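Fatty acid synthase 1, isoform A (Drosophila melanogaster, PDB 6FN6) probably makes long-chain saturated fatty acids from acetyl-CoA and malonyl-CoA with NADPH, the piece described here being its dehydratase, enoylreductase and ketoreductase region. Local coordinates at residues A[262-267]-A[553-558]; A[294-299]-A[540-545]; A[1058-1063]-A[1076-1081]. One frame throughout, in Å; residues are numbered along the deposited sequence.

In the fold
Along the chain, contact 2 falls within the span that contact 1 brackets, and contact 3 follows both. Contacts 1 and 2, their centres 15 Å apart, meet directly: strands 542-546 and 549-557 are consecutive neighbours in the pseudo-ketoreductase sheet, and helix 279-296 lies beside them. Contact 3 belongs to the ketoreductase, with its centre 17 Å from contact 1 and 20 Å from contact 2; it touches neither. Strand 1162-1168, which pairs with strand 257-268, comes from the C-terminal tag, so that link is not a natural element of the synthase. Contacts 1 and 2 join segments more than 240 residues apart to the pseudo-ketoreductase, whereas contact 3 is a local strand-helix junction within the ketoreductase.

Contact 1: residues A[262-267]-A[553-558]; sequences ERYQFV and FRHLKL
With CG of His555 turned between its own backbone N and carbonyl carbon (chi1 51°), the imidazole runs alongside Tyr264 and points the same way. CB of His555 sits 3.9 Å above the centroid of the Tyr264 ring, a CH-pi contact, and the imidazole presents an edge in an offset edge-to-face pair, planes 81° apart. Glu262, extended beyond CG, brings OE1 to 2.6 Å from ND1 of His555. Its other oxygen stands near Lys557, whose NZ is engaged in a salt bridge with Asp288. On the opposite face of the strands, Leu556 CD2 lies 3.4 Å from Gln265 OE1 and over the Arg263 guanidinium, while Leu558 CD2 meets the edge of that group. Long side chains suit this partly exposed face, because the carbon stem of Arg263 packs on Leu558 and the end of Gln265 on Leu556. Arg263 with Leu556, and Gln265 with Arg554, are hydrogen-bonded pairs; between them Tyr264 and His555 form a non-hydrogen-bonded pair, CA atoms 4.4 Å apart. The arrangement is a regular antiparallel strand pairing, here extending the pseudo-ketoreductase sheet from strand 549-557 to strand 257-268.

Contact 2: residues A[294-299]-A[540-545]; sequences IIENSS and LISNVL
Asn297 and Ile541 make the close part of this contact. The backbone N of Ile541 donates to OD1 of Asn297 at 2.7 Å, with an N-H...O angle of 151° and the donor lying in the plane of the side-chain carbonyl. CG of Asn297 stands beside its backbone N (chi1 -72°), which directs the amide from the helix end onto the other segment. Carbon packs against the amide: CG2 of Ile541 approaches OD1 of Asn297 to 3.5 Å, and CD2 of Leu540 reaches ND2 of Asn297 at 3.7 Å. That nitrogen also donates to Val293 O, one turn back, so both ends of the amide are held and its rotation is fixed. Asparagine suits the place, since one short side chain can accept from a neighbouring backbone while donating to its own helix.

Asn297 is the first residue to leave helix 279-296, and Leu540 and Ile541 lead into strand 542-546 of the pseudo-ketoreductase. The contact therefore sets a helix C-terminus against the start of a strand in a Rossmann-like sheet. The same helix leans on strands 402-409 and 438-445, probably part of the pseudo-methyltransferase unit known from animal fatty acid synthases.

The other half is looser and hydrated. A water molecule donates to Glu296 OE2 and to Ser542 O, each at 3.0 Å, and accepts from Asn297 ND2 at 3.3 Å, bridging the segments. Around it the direct contacts are thin: CB of Ser542 lies 3.7 Å from OE2 of Glu296. Glu296, partly exposed, extends its chain here, its carboxylate salt-bridged to NH1 of Arg554, so the negative charge has a partner as well as the water.

Contact 3: residues A[1058-1063]-A[1076-1081]; sequences CFSSVS and LANSAM
In the ketoreductase, a short-chain-dehydrogenase type of Rossmann fold, strand 1055-1060 runs into a loop and then into helix 1072-1090, the first two limbs of a beta-alpha-beta crossover that returns through strand 1096-1099. The contact ties the end of the strand to the face of that helix. Tyr1074 and Asn1078 have the Tyr-x-x-x-Asn spacing found in fatty acid synthase ketoreductases, and Asn1078 carries the polar part of the junction. Its two amide atoms serve consecutive residues: OD1 accepts from OG of Ser1060 at 3.1 Å, the hydroxyl lying well above the plane of the Asn1078 carbonyl, and ND2 donates to the backbone O of Ser1061 at 2.8 Å, with an N-H...O angle of 152°. With an acceptor at one end and an NH2 donor at the other, the amide serves both the hydroxyl and the carbonyl, and the two bonds fix its flip. The hydroxyl can reach it because OG of Ser1060 is folded between the backbone N and the carbonyl carbon (chi1 54°).

One turn further along the helix the join becomes apolar. Thr1039 of helix 1034-1049 touches both Cys1058 and Met1081, and the small cysteine lets the longer thioether come close. On another side of helix 1072-1090, Ser1079 bonds to Gly495 O, just ahead of helix 496-504. Met1081, extended beyond CG, brings its SD to 3.7 Å from CB of Cys1058.

Contact 1: residues A[262-267]-A[553-558]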
ATOM      1  N   GLU A 262      19.218  53.386 -16.489  1.00 51.96           N
ATOM      2  CA  GLU A 262      19.284  54.842 -16.444  1.00 52.61           C
ATOM      3  C   GLU A 262      19.494  55.394 -17.847  1.00 41.52           C
ATOM      4  O   GLU A 262      20.421  54.991 -18.549  1.00 38.74           O
ATOM      5  CB  GLU A 262      20.407  55.305 -15.514  1.00 63.99           C
ATOM      6  CG  GLU A 262      20.288  54.779 -14.091  1.00 72.53           C
ATOM      7  CD  GLU A 262      21.373  55.310 -13.176  1.00 77.99           C
ATOM      8  OE1 GLU A 262      22.110  56.226 -13.595  1.00 81.48           O
ATOM      9  OE2 GLU A 262      21.487  54.812 -12.037  1.00 79.15           O
ATOM     10  N   ARG A 263      18.633  56.322 -18.246  1.00 40.66           N
ATOM     11  CA  ARG A 263      18.698  56.904 -19.580  1.00 38.42           C
ATOM     12  C   ARG A 263      19.579  58.150 -19.594  1.00 32.67           C
ATOM     13  O   ARG A 263      19.544  58.961 -18.669  1.00 33.14           O
ATOM     14  CB  ARG A 263      17.294  57.245 -20.081  1.00 44.71           C
ATOM     15  CG  ARG A 263      16.656  58.426 -19.377  1.00 52.75           C
ATOM     16  CD  ARG A 263      15.236  58.660 -19.852  1.00 62.23           C
ATOM     17  NE  ARG A 263      14.497  59.514 -18.926  1.00 71.61           N
ATOM     18  CZ  ARG A 263      14.469  60.842 -18.976  1.00 79.24           C
ATOM     19  NH1 ARG A 263      15.139  61.497 -19.915  1.00 82.32           N
ATOM     20  NH2 ARG A 263      13.764  61.517 -18.080  1.00 82.98           N
ATOM     21  N   TYR A 264      20.380  58.284 -20.646  1.00 36.37           N
ATOM     22  CA  TYR A 264      21.203  59.469 -20.833  1.00 35.61           C
ATOM     23  C   TYR A 264      20.409  60.551 -21.551  1.00 37.26           C
ATOM     24  O   TYR A 264      19.553  60.251 -22.381  1.00 35.43           O
ATOM     25  CB  TYR A 264      22.466  59.127 -21.625  1.00 36.24           C
ATOM     26  CG  TYR A 264      23.550  58.505 -20.782  1.00 31.79           C
ATOM     27  CD1 TYR A 264      23.575  57.137 -20.555  1.00 31.66           C
ATOM     28  CD2 TYR A 264      24.545  59.281 -20.210  1.00 31.50           C
ATOM     29  CE1 TYR A 264      24.562  56.558 -19.787  1.00 29.56           C
ATOM     30  CE2 TYR A 264      25.537  58.709 -19.437  1.00 32.62           C
ATOM     31  CZ  TYR A 264      25.539  57.348 -19.228  1.00 29.65           C
ATOM     32  OH  TYR A 264      26.520  56.768 -18.460  1.00 29.96           O
ATOM     33  N   GLN A 265      20.672  61.807 -21.203  1.00 41.77           N
ATOM     34  CA  GLN A 265      20.085  62.940 -21.912  1.00 44.60           C
ATOM     35  C   GLN A 265      20.919  64.199 -21.701  1.00 45.89           C
ATOM     36  O   GLN A 265      21.700  64.289 -20.753  1.00 47.03           O
ATOM     37  CB  GLN A 265      18.644  63.191 -21.459  1.00 47.71           C
ATOM     38  CG  GLN A 265      18.480  63.499 -19.978  1.00 48.31           C
ATOM     39  CD  GLN A 265      17.113  64.075 -19.657  1.00 50.44           C
ATOM     40  OE1 GLN A 265      16.247  63.390 -19.116  1.00 51.04           O
ATOM     41  NE2 GLN A 265      16.914  65.345 -19.993  1.00 51.70           N
ATOM     42  N   PHE A 266      20.738  65.170 -22.588  1.00 45.20           N
ATOM     43  CA  PHE A 266      21.439  66.442 -22.488  1.00 41.26           C
ATOM     44  C   PHE A 266      20.766  67.352 -21.468  1.00 43.02           C
ATOM     45  O   PHE A 266      19.570  67.630 -21.563  1.00 42.71           O
ATOM     46  CB  PHE A 266      21.494  67.134 -23.851  1.00 39.66           C
ATOM     47  CG  PHE A 266      22.132  68.492 -23.812  1.00 39.54           C
ATOM     48  CD1 PHE A 266      23.509  68.623 -23.746  1.00 40.43           C
ATOM     49  CD2 PHE A 266      21.355  69.638 -23.839  1.00 39.32           C
ATOM     50  CE1 PHE A 266      24.099  69.869 -23.707  1.00 40.79           C
ATOM     51  CE2 PHE A 266      21.938  70.887 -23.801  1.00 40.39           C
ATOM     52  CZ  PHE A 266      23.312  71.003 -23.735  1.00 41.83           C
ATOM     53  N   VAL A 267      21.542  67.799 -20.485  1.00 43.20           N
ATOM     54  CA  VAL A 267      21.053  68.712 -19.463  1.00 43.89           C
ATOM     55  C   VAL A 267      21.798  70.036 -19.583  1.00 48.42           C
ATOM     56  O   VAL A 267      23.004  70.089 -19.338  1.00 49.70           O
ATOM     57  CB  VAL A 267      21.217  68.119 -18.052  1.00 40.92           C
ATOM     58  CG1 VAL A 267      20.694  69.088 -16.994  1.00 40.35           C
ATOM     59  CG2 VAL A 267      20.510  66.782 -17.947  1.00 36.75           C
ATOM     60  N   PHE A 553      25.971  65.413 -20.642  1.00 37.86           N
ATOM     61  CA  PHE A 553      25.107  64.241 -20.732  1.00 37.09           C
ATOM     62  C   PHE A 553      25.060  63.538 -19.384  1.00 37.80           C
ATOM     63  O   PHE A 553      26.067  63.013 -18.913  1.00 43.09           O
ATOM     64  CB  PHE A 553      25.592  63.286 -21.819  1.00 37.31           C
ATOM     65  CG  PHE A 553      25.212  63.712 -23.202  1.00 36.66           C
ATOM     66  CD1 PHE A 553      23.918  63.546 -23.657  1.00 35.77           C
ATOM     67  CD2 PHE A 553      26.148  64.285 -24.047  1.00 40.37           C
ATOM     68  CE1 PHE A 553      23.559  63.939 -24.930  1.00 37.33           C
ATOM     69  CE2 PHE A 553      25.797  64.682 -25.324  1.00 39.58           C
ATOM     70  CZ  PHE A 553      24.500  64.509 -25.764  1.00 37.12           C
ATOM     71  N   ARG A 554      23.887  63.546 -18.762  1.00 36.69           N
ATOM     72  CA  ARG A 554      23.714  62.953 -17.442  1.00 37.52           C
ATOM     73  C   ARG A 554      22.752  61.766 -17.499  1.00 36.96           C
ATOM     74  O   ARG A 554      21.846  61.727 -18.333  1.00 35.97           O
ATOM     75  CB  ARG A 554      23.205  64.002 -16.452  1.00 38.23           C
ATOM     76  CG  ARG A 554      24.094  65.235 -16.334  1.00 38.92           C
ATOM     77  CD  ARG A 554      25.167  65.080 -15.261  1.00 40.54           C
ATOM     78  NE  ARG A 554      26.115  64.001 -15.539  1.00 40.72           N
ATOM     79  CZ  ARG A 554      27.287  64.157 -16.153  1.00 40.91           C
ATOM     80  NH1 ARG A 554      27.681  65.352 -16.580  1.00 40.74           N
ATOM     81  NH2 ARG A 554      28.074  63.107 -16.346  1.00 41.45           N
ATOM     82  N   HIS A 555      22.962  60.795 -16.617  1.00 37.76           N
ATOM     83  CA  HIS A 555      22.120  59.602 -16.573  1.00 37.36           C
ATOM     84  C   HIS A 555      21.104  59.690 -15.437  1.00 37.81           C
ATOM     85  O   HIS A 555      21.470  59.874 -14.278  1.00 39.17           O
ATOM     86  CB  HIS A 555      22.975  58.341 -16.423  1.00 39.66           C
ATOM     87  CG  HIS A 555      23.967  58.409 -15.304  1.00 45.92           C
ATOM     88  ND1 HIS A 555      23.597  58.381 -13.977  1.00 48.49           N
ATOM     89  CD2 HIS A 555      25.318  58.489 -15.316  1.00 49.12           C
ATOM     90  CE1 HIS A 555      24.678  58.448 -13.220  1.00 50.96           C
ATOM     91  NE2 HIS A 555      25.735  58.513 -14.009  1.00 51.11           N
ATOM     92  N   LEU A 556      19.828  59.566 -15.788  1.00 41.99           N
ATOM     93  CA  LEU A 556      18.739  59.695 -14.825  1.00 48.42           C
ATOM     94  C   LEU A 556      18.105  58.342 -14.493  1.00 53.21           C
ATOM     95  O   LEU A 556      17.887  57.509 -15.375  1.00 44.09           O
ATOM     96  CB  LEU A 556      17.675  60.648 -15.367  1.00 48.16           C
ATOM     97  CG  LEU A 556      17.887  62.141 -15.099  1.00 50.79           C
ATOM     98  CD1 LEU A 556      19.279  62.594 -15.509  1.00 53.28           C
ATOM     99  CD2 LEU A 556      16.834  62.956 -15.831  1.00 49.48           C
ATOM    100  N   LYS A 557      17.806  58.142 -13.212  1.00 63.87           N
ATOM    101  CA  LYS A 557      17.172  56.913 -12.740  1.00 69.63           C
ATOM    102  C   LYS A 557      15.734  56.817 -13.248  1.00 69.91           C
ATOM    103  O   LYS A 557      14.957  57.760 -13.100  1.00 74.02           O
ATOM    104  CB  LYS A 557      17.180  56.848 -11.208  1.00 74.35           C
ATOM    105  CG  LYS A 557      18.554  56.648 -10.575  1.00 79.32           C
ATOM    106  CD  LYS A 557      18.516  56.976  -9.083  1.00 84.76           C
ATOM    107  CE  LYS A 557      19.900  56.983  -8.442  1.00 89.43           C
ATOM    108  NZ  LYS A 557      20.852  57.894  -9.131  1.00 90.14           N
ATOM    109  N   LEU A 558      15.386  55.685 -13.851  1.00 46.59           N
ATOM    110  CA  LEU A 558      14.038  55.490 -14.383  1.00 49.80           C
ATOM    111  C   LEU A 558      13.069  55.062 -13.273  1.00 61.97           C
ATOM    112  O   LEU A 558      13.432  54.306 -12.370  1.00 62.10           O
ATOM    113  CB  LEU A 558      14.054  54.459 -15.514  1.00 48.19           C
ATOM    114  CG  LEU A 558      14.806  54.900 -16.778  1.00 48.94           C
ATOM    115  CD1 LEU A 558      15.012  53.733 -17.729  1.00 50.97           C
ATOM    116  CD2 LEU A 558      14.080  56.039 -17.486  1.00 50.87           C
TER

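Contact 2: residues A[294-299]-A[540-545]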
ATOM      1  N   ILE A 294      29.957  66.864 -10.038  1.00 35.85           N
ATOM      2  CA  ILE A 294      31.042  66.952  -9.067  1.00 35.35           C
ATOM      3  C   ILE A 294      31.975  65.757  -9.222  1.00 34.35           C
ATOM      4  O   ILE A 294      33.194  65.917  -9.265  1.00 34.94           O
ATOM      5  CB  ILE A 294      30.492  67.042  -7.630  1.00 34.84           C
ATOM      6  CG1 ILE A 294      29.658  68.309  -7.462  1.00 35.09           C
ATOM      7  CG2 ILE A 294      31.627  67.025  -6.612  1.00 35.80           C
ATOM      8  CD1 ILE A 294      28.818  68.329  -6.205  1.00 38.10           C
ATOM      9  N   ILE A 295      31.404  64.560  -9.298  1.00 33.80           N
ATOM     10  CA  ILE A 295      32.194  63.348  -9.474  1.00 35.64           C
ATOM     11  C   ILE A 295      32.983  63.467 -10.771  1.00 38.22           C
ATOM     12  O   ILE A 295      34.178  63.174 -10.817  1.00 39.21           O
ATOM     13  CB  ILE A 295      31.298  62.081  -9.463  1.00 36.58           C
ATOM     14  CG1 ILE A 295      30.691  61.876  -8.075  1.00 35.68           C
ATOM     15  CG2 ILE A 295      32.094  60.842  -9.879  1.00 33.12           C
ATOM     16  CD1 ILE A 295      29.603  60.822  -8.017  1.00 33.08           C
ATOM     17  N   GLU A 296      32.299  63.903 -11.822  1.00 37.08           N
ATOM     18  CA  GLU A 296      32.906  64.061 -13.137  1.00 39.73           C
ATOM     19  C   GLU A 296      34.113  64.998 -13.090  1.00 43.19           C
ATOM     20  O   GLU A 296      35.048  64.851 -13.875  1.00 46.01           O
ATOM     21  CB  GLU A 296      31.862  64.581 -14.131  1.00 40.66           C
ATOM     22  CG  GLU A 296      32.249  64.443 -15.594  1.00 39.88           C
ATOM     23  CD  GLU A 296      31.075  64.687 -16.530  1.00 38.65           C
ATOM     24  OE1 GLU A 296      30.780  63.802 -17.366  1.00 36.53           O
ATOM     25  OE2 GLU A 296      30.457  65.771 -16.444  1.00 39.28           O
ATOM     26  N   ASN A 297      34.087  65.956 -12.166  1.00 50.20           N
ATOM     27  CA  ASN A 297      35.130  66.976 -12.085  1.00 53.95           C
ATOM     28  C   ASN A 297      35.930  66.898 -10.786  1.00 61.88           C
ATOM     29  O   ASN A 297      36.315  67.923 -10.224  1.00 64.66           O
ATOM     30  CB  ASN A 297      34.511  68.370 -12.223  1.00 50.88           C
ATOM     31  CG  ASN A 297      34.034  68.656 -13.632  1.00 49.30           C
ATOM     32  OD1 ASN A 297      34.830  68.984 -14.512  1.00 51.08           O
ATOM     33  ND2 ASN A 297      32.729  68.527 -13.856  1.00 48.67           N
ATOM     34  N   SER A 298      36.182  65.683 -10.314  1.00 86.18           N
ATOM     35  CA  SER A 298      37.018  65.480  -9.134  1.00 90.37           C
ATOM     36  C   SER A 298      38.270  64.693  -9.504  1.00 89.36           C
ATOM     37  O   SER A 298      38.912  64.091  -8.642  1.00 89.19           O
ATOM     38  CB  SER A 298      36.243  64.755  -8.035  1.00 93.87           C
ATOM     39  OG  SER A 298      35.941  63.426  -8.418  1.00 95.24           O
ATOM     40  N   SER A 299      38.618  64.709 -10.788  1.00 99.30           N
ATOM     41  CA  SER A 299      39.757  63.949 -11.282  1.00 96.22           C
ATOM     42  C   SER A 299      39.564  62.479 -10.905  1.00 94.16           C
ATOM     43  O   SER A 299      38.453  61.958 -11.005  1.00 89.82           O
ATOM     44  CB  SER A 299      41.066  64.512 -10.714  1.00 97.64           C
ATOM     45  OG  SER A 299      41.089  64.455  -9.297  1.00 98.17           O
ATOM     46  N   LEU A 540      35.131  72.754 -16.413  1.00 39.64           N
ATOM     47  CA  LEU A 540      34.473  71.452 -16.458  1.00 36.23           C
ATOM     48  C   LEU A 540      35.162  70.575 -17.496  1.00 38.79           C
ATOM     49  O   LEU A 540      35.546  71.059 -18.560  1.00 38.05           O
ATOM     50  CB  LEU A 540      32.990  71.604 -16.797  1.00 36.06           C
ATOM     51  CG  LEU A 540      32.166  72.539 -15.906  1.00 35.96           C
ATOM     52  CD1 LEU A 540      30.734  72.606 -16.406  1.00 35.92           C
ATOM     53  CD2 LEU A 540      32.206  72.096 -14.446  1.00 35.14           C
ATOM     54  N   ILE A 541      35.319  69.288 -17.199  1.00 42.85           N
ATOM     55  CA  ILE A 541      36.016  68.401 -18.123  1.00 43.21           C
ATOM     56  C   ILE A 541      35.117  68.074 -19.310  1.00 44.20           C
ATOM     57  O   ILE A 541      35.606  67.768 -20.398  1.00 47.72           O
ATOM     58  CB  ILE A 541      36.504  67.114 -17.424  1.00 41.71           C
ATOM     59  CG1 ILE A 541      35.336  66.264 -16.920  1.00 39.69           C
ATOM     60  CG2 ILE A 541      37.424  67.461 -16.264  1.00 45.64           C
ATOM     61  CD1 ILE A 541      35.736  64.834 -16.616  1.00 39.40           C
ATOM     62  N   SER A 542      33.805  68.144 -19.100  1.00 39.60           N
ATOM     63  CA  SER A 542      32.843  67.865 -20.160  1.00 37.52           C
ATOM     64  C   SER A 542      32.009  69.097 -20.510  1.00 36.96           C
ATOM     65  O   SER A 542      31.279  69.622 -19.672  1.00 35.74           O
ATOM     66  CB  SER A 542      31.924  66.716 -19.745  1.00 36.01           C
ATOM     67  OG  SER A 542      30.974  66.442 -20.760  1.00 37.85           O
ATOM     68  N   ASN A 543      32.121  69.538 -21.760  1.00 35.12           N
ATOM     69  CA  ASN A 543      31.390  70.706 -22.248  1.00 35.46           C
ATOM     70  C   ASN A 543      30.714  70.403 -23.580  1.00 35.67           C
ATOM     71  O   ASN A 543      31.382  70.238 -24.600  1.00 36.32           O
ATOM     72  CB  ASN A 543      32.332  71.904 -22.405  1.00 36.35           C
ATOM     73  CG  ASN A 543      33.054  72.248 -21.122  1.00 36.35           C
ATOM     74  OD1 ASN A 543      32.560  73.029 -20.308  1.00 36.22           O
ATOM     75  ND2 ASN A 543      34.232  71.660 -20.932  1.00 38.88           N
ATOM     76  N   VAL A 544      29.389  70.322 -23.563  1.00 37.62           N
ATOM     77  CA  VAL A 544      28.626  69.956 -24.750  1.00 38.38           C
ATOM     78  C   VAL A 544      27.740  71.115 -25.193  1.00 38.37           C
ATOM     79  O   VAL A 544      26.929  71.616 -24.415  1.00 37.52           O
ATOM     80  CB  VAL A 544      27.781  68.696 -24.495  1.00 38.90           C
ATOM     81  CG1 VAL A 544      27.076  68.259 -25.774  1.00 36.84           C
ATOM     82  CG2 VAL A 544      28.646  67.574 -23.934  1.00 38.43           C
ATOM     83  N   LEU A 545      27.900  71.541 -26.442  1.00 46.13           N
ATOM     84  CA  LEU A 545      27.077  72.614 -26.994  1.00 47.09           C
ATOM     85  C   LEU A 545      25.990  72.050 -27.901  1.00 50.21           C
ATOM     86  O   LEU A 545      26.279  71.474 -28.949  1.00 49.61           O
ATOM     87  CB  LEU A 545      27.944  73.613 -27.768  1.00 48.00           C
ATOM     88  CG  LEU A 545      27.252  74.883 -28.278  1.00 46.56           C
ATOM     89  CD1 LEU A 545      26.629  75.675 -27.141  1.00 46.61           C
ATOM     90  CD2 LEU A 545      28.234  75.754 -29.040  1.00 47.26           C
TER
HETATM   91  O   HOH W   1      31.621  68.502 -16.945  1.00 30.19           O

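Contact 3: residues A[1058-1063]-A[1076-1081]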
ATOM      1  N   CYS A1058      22.754  48.024 -29.624  1.00 34.89           N
ATOM      2  CA  CYS A1058      24.182  47.754 -29.509  1.00 36.52           C
ATOM      3  C   CYS A1058      24.562  47.528 -28.047  1.00 39.28           C
ATOM      4  O   CYS A1058      24.421  48.432 -27.224  1.00 45.26           O
ATOM      5  CB  CYS A1058      24.999  48.916 -30.085  1.00 40.85           C
ATOM      6  SG  CYS A1058      24.647  49.333 -31.815  1.00 38.42           S
ATOM      7  N   PHE A1059      25.034  46.326 -27.722  1.00 32.15           N
ATOM      8  CA  PHE A1059      25.463  46.013 -26.356  1.00 33.92           C
ATOM      9  C   PHE A1059      26.972  46.155 -26.173  1.00 37.89           C
ATOM     10  O   PHE A1059      27.745  45.925 -27.103  1.00 42.04           O
ATOM     11  CB  PHE A1059      25.038  44.593 -25.973  1.00 35.96           C
ATOM     12  CG  PHE A1059      23.553  44.399 -25.916  1.00 36.38           C
ATOM     13  CD1 PHE A1059      22.853  44.672 -24.752  1.00 35.25           C
ATOM     14  CD2 PHE A1059      22.855  43.947 -27.021  1.00 35.34           C
ATOM     15  CE1 PHE A1059      21.486  44.500 -24.692  1.00 32.43           C
ATOM     16  CE2 PHE A1059      21.486  43.772 -26.967  1.00 33.76           C
ATOM     17  CZ  PHE A1059      20.800  44.048 -25.800  1.00 31.97           C
ATOM     18  N   SER A1060      27.381  46.524 -24.962  1.00 34.31           N
ATOM     19  CA  SER A1060      28.795  46.682 -24.633  1.00 39.94           C
ATOM     20  C   SER A1060      28.977  47.036 -23.158  1.00 49.35           C
ATOM     21  O   SER A1060      28.003  47.262 -22.441  1.00 47.03           O
ATOM     22  CB  SER A1060      29.436  47.760 -25.508  1.00 37.94           C
ATOM     23  OG  SER A1060      28.720  48.979 -25.417  1.00 37.38           O
ATOM     24  N   SER A1061      30.232  47.068 -22.716  1.00 72.14           N
ATOM     25  CA  SER A1061      30.574  47.495 -21.362  1.00 78.97           C
ATOM     26  C   SER A1061      31.282  48.852 -21.395  1.00 81.96           C
ATOM     27  O   SER A1061      31.779  49.275 -22.438  1.00 83.22           O
ATOM     28  CB  SER A1061      31.458  46.452 -20.677  1.00 81.32           C
ATOM     29  OG  SER A1061      31.748  46.828 -19.342  1.00 83.75           O
ATOM     30  N   VAL A1062      31.326  49.526 -20.249  1.00 83.28           N
ATOM     31  CA  VAL A1062      31.955  50.839 -20.152  1.00 86.08           C
ATOM     32  C   VAL A1062      33.475  50.708 -20.193  1.00 93.84           C
ATOM     33  O   VAL A1062      34.039  49.743 -19.676  1.00 94.33           O
ATOM     34  CB  VAL A1062      31.508  51.575 -18.871  1.00 83.29           C
ATOM     35  CG1 VAL A1062      32.134  52.967 -18.794  1.00 84.32           C
ATOM     36  CG2 VAL A1062      29.993  51.669 -18.807  1.00 79.62           C
ATOM     37  N   SER A1063      34.125  51.694 -20.809  1.00 96.53           N
ATOM     38  CA  SER A1063      35.583  51.743 -20.899  1.00101.45           C
ATOM     39  C   SER A1063      36.170  50.413 -21.368  1.00100.88           C
ATOM     40  O   SER A1063      37.281  50.366 -21.894  1.00100.38           O
ATOM     41  CB  SER A1063      36.188  52.133 -19.547  1.00105.41           C
ATOM     42  OG  SER A1063      35.853  51.197 -18.538  1.00106.15           O
ATOM     43  N   LEU A1076      36.407  54.052 -27.641  1.00 43.72           N
ATOM     44  CA  LEU A1076      36.075  54.774 -28.862  1.00 42.06           C
ATOM     45  C   LEU A1076      35.020  54.019 -29.659  1.00 39.64           C
ATOM     46  O   LEU A1076      34.229  54.622 -30.383  1.00 39.13           O
ATOM     47  CB  LEU A1076      37.326  54.998 -29.712  1.00 49.74           C
ATOM     48  CG  LEU A1076      38.275  56.095 -29.222  1.00 56.12           C
ATOM     49  CD1 LEU A1076      39.607  56.031 -29.958  1.00 60.23           C
ATOM     50  CD2 LEU A1076      37.642  57.470 -29.390  1.00 60.28           C
ATOM     51  N   ALA A1077      35.015  52.696 -29.535  1.00 51.40           N
ATOM     52  CA  ALA A1077      34.004  51.881 -30.195  1.00 49.19           C
ATOM     53  C   ALA A1077      32.644  52.182 -29.576  1.00 46.99           C
ATOM     54  O   ALA A1077      31.634  52.254 -30.276  1.00 45.65           O
ATOM     55  CB  ALA A1077      34.339  50.406 -30.079  1.00 49.84           C
ATOM     56  N   ASN A1078      32.626  52.360 -28.258  1.00 47.41           N
ATOM     57  CA  ASN A1078      31.405  52.743 -27.558  1.00 47.99           C
ATOM     58  C   ASN A1078      30.922  54.102 -28.053  1.00 45.48           C
ATOM     59  O   ASN A1078      29.764  54.260 -28.436  1.00 44.28           O
ATOM     60  CB  ASN A1078      31.633  52.793 -26.046  1.00 50.98           C
ATOM     61  CG  ASN A1078      31.737  51.418 -25.423  1.00 50.71           C
ATOM     62  OD1 ASN A1078      31.415  50.412 -26.054  1.00 49.54           O
ATOM     63  ND2 ASN A1078      32.190  51.367 -24.176  1.00 49.93           N
ATOM     64  N   SER A1079      31.822  55.079 -28.043  1.00 45.16           N
ATOM     65  CA  SER A1079      31.499  56.424 -28.497  1.00 44.77           C
ATOM     66  C   SER A1079      30.853  56.381 -29.877  1.00 42.51           C
ATOM     67  O   SER A1079      29.861  57.062 -30.132  1.00 41.90           O
ATOM     68  CB  SER A1079      32.754  57.296 -28.528  1.00 45.70           C
ATOM     69  OG  SER A1079      32.454  58.599 -28.996  1.00 46.48           O
ATOM     70  N   ALA A1080      31.424  55.572 -30.760  1.00 37.54           N
ATOM     71  CA  ALA A1080      30.912  55.427 -32.117  1.00 38.24           C
ATOM     72  C   ALA A1080      29.493  54.852 -32.122  1.00 39.17           C
ATOM     73  O   ALA A1080      28.602  55.387 -32.780  1.00 36.16           O
ATOM     74  CB  ALA A1080      31.842  54.549 -32.933  1.00 38.49           C
ATOM     75  N   MET A1081      29.291  53.756 -31.396  1.00 48.61           N
ATOM     76  CA  MET A1081      27.981  53.112 -31.330  1.00 49.18           C
ATOM     77  C   MET A1081      26.933  54.050 -30.738  1.00 46.33           C
ATOM     78  O   MET A1081      25.773  54.040 -31.152  1.00 44.52           O
ATOM     79  CB  MET A1081      28.053  51.827 -30.507  1.00 51.29           C
ATOM     80  CG  MET A1081      28.762  50.687 -31.214  1.00 49.46           C
ATOM     81  SD  MET A1081      28.731  49.162 -30.259  1.00 49.74           S
ATOM     82  CE  MET A1081      29.672  48.078 -31.325  1.00 49.60           C
TER